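Local coordinates for sefir domain protein (Bacillus cereus F65185, PDB 5Y8E) that probably acts in signalling through SEFIR-SEFIR association, as a prokaryotic member of the STIR clan of interaction domains, at residues 137-140 / 141-145. Residues are numbered along the deposited sequence; the frame is centred on the assembly and turned at random.
Sequences ELER and LIWEE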
# COMPACT_ATOMS: atom_id res chain seq x y z
N GLU A 137 -6.75 12.89 -3.31
CA GLU A 137 -5.47 13.00 -2.60
C GLU A 137 -4.58 11.80 -2.88
O GLU A 137 -3.37 11.95 -3.04
CB GLU A 137 -5.68 13.20 -1.10
CG GLU A 137 -4.38 13.24 -0.29
CD GLU A 137 -3.51 14.47 -0.55
OE1 GLU A 137 -3.87 15.33 -1.38
OE2 GLU A 137 -2.44 14.57 0.10
N LEU A 138 -5.18 10.61 -2.95
CA LEU A 138 -4.41 9.41 -3.30
C LEU A 138 -3.75 9.57 -4.67
O LEU A 138 -2.57 9.25 -4.86
CB LEU A 138 -5.30 8.17 -3.29
CG LEU A 138 -4.69 6.87 -3.84
CD1 LEU A 138 -3.47 6.44 -3.03
CD2 LEU A 138 -5.74 5.77 -3.86
N GLU A 139 -4.54 10.07 -5.61
CA GLU A 139 -4.07 10.30 -6.97
C GLU A 139 -2.91 11.31 -6.99
O GLU A 139 -1.90 11.10 -7.68
CB GLU A 139 -5.25 10.79 -7.81
CG GLU A 139 -4.95 11.04 -9.26
CD GLU A 139 -6.17 11.57 -9.96
OE1 GLU A 139 -6.84 10.78 -10.66
OE2 GLU A 139 -6.46 12.77 -9.80
N ARG A 140 -3.06 12.39 -6.23
CA ARG A 140 -2.00 13.39 -6.10
C ARG A 140 -0.71 12.76 -5.58
O ARG A 140 0.38 13.00 -6.12
CB ARG A 140 -2.43 14.53 -5.17
CG ARG A 140 -1.46 15.70 -5.17
CD ARG A 140 -1.74 16.72 -4.07
NE ARG A 140 -1.47 16.18 -2.74
CZ ARG A 140 -0.25 16.06 -2.21
NH1 ARG A 140 0.81 16.45 -2.91
NH2 ARG A 140 -0.09 15.56 -1.00
N LEU A 141 -0.82 11.97 -4.51
CA LEU A 141 0.35 11.34 -3.90
C LEU A 141 1.04 10.36 -4.85
O LEU A 141 2.27 10.26 -4.87
CB LEU A 141 -0.07 10.63 -2.61
CG LEU A 141 -0.46 11.54 -1.45
CD1 LEU A 141 -1.21 10.76 -0.38
CD2 LEU A 141 0.79 12.19 -0.87
N ILE A 142 0.25 9.65 -5.64
CA ILE A 142 0.79 8.70 -6.60
C ILE A 142 1.63 9.40 -7.67
O ILE A 142 2.73 8.94 -8.01
CB ILE A 142 -0.33 7.84 -7.23
CG1 ILE A 142 -0.76 6.74 -6.25
CG2 ILE A 142 0.13 7.23 -8.56
CD1 ILE A 142 -2.06 6.04 -6.63
N TRP A 143 1.14 10.52 -8.18
CA TRP A 143 1.82 11.26 -9.25
C TRP A 143 2.92 12.19 -8.74
O TRP A 143 3.72 12.70 -9.52
CB TRP A 143 0.80 12.02 -10.10
CG TRP A 143 0.08 11.13 -11.07
CD1 TRP A 143 -1.07 10.41 -10.85
CD2 TRP A 143 0.49 10.84 -12.41
NE1 TRP A 143 -1.40 9.70 -11.99
CE2 TRP A 143 -0.46 9.95 -12.96
CE3 TRP A 143 1.55 11.26 -13.21
CZ2 TRP A 143 -0.37 9.47 -14.26
CZ3 TRP A 143 1.64 10.78 -14.51
CH2 TRP A 143 0.69 9.90 -15.02
N GLU A 144 2.97 12.41 -7.44
CA GLU A 144 4.01 13.23 -6.85
C GLU A 144 5.36 12.51 -6.92
O GLU A 144 5.43 11.28 -6.81
CB GLU A 144 3.65 13.53 -5.39
CG GLU A 144 4.58 14.48 -4.67
CD GLU A 144 4.26 14.56 -3.19
OE1 GLU A 144 3.94 13.52 -2.58
OE2 GLU A 144 4.32 15.68 -2.63
N GLU A 145 6.44 13.26 -7.10
CA GLU A 145 7.77 12.69 -7.10
C GLU A 145 8.64 13.39 -6.06
O GLU A 145 9.42 14.29 -6.41
CB GLU A 145 8.41 12.79 -8.49
CG GLU A 145 7.65 12.01 -9.56
CD GLU A 145 8.43 11.90 -10.86
OE1 GLU A 145 9.55 11.35 -10.84
OE2 GLU A 145 7.92 12.37 -11.90
O HOH W 1 2.58 15.40 -0.07
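The C-terminal end of helix 131-143, the last helix of this SEFIR domain, carries a salt-bridge network in which R140 links E137, one turn back, to E144, the first residue past the helix end. R140 presents its guanidinium side-on to the E137 carboxylate: NE donates to OE1 of E137 over 2.9 Å, and NH2 donates to OE2 over 2.8 Å. Both acceptors lie close to the guanidinium plane, yet the carboxylate is tilted, since NH2 meets OE2 on its syn side but 31° out of its plane. A bend at chi3 (68°) in the otherwise extended R140 chain turns the head back toward E137. The R140 and E144 side chains run side by side, their flat ends almost perpendicular, and the direct salt bridge is long, 3.6 Å from R140 NH1 to E144 OE2. Two paired bonds to E137 thus hold the guanidinium, while E144 is tied more loosely.

On the inner side, L138 CD1 touches I142 CD1 at 3.9 Å, and both residues pack on L62 and I101 of the central sheet. Elsewhere on the helix, E139 O lies at the edge of the W143 indole, 3.3 Å from CD1, while W143 NE1 donates to S30 O. Between R140 and E144 a water completes the link, accepting from R140 NH2 and donating to E144 OE2 at 3.1 Å.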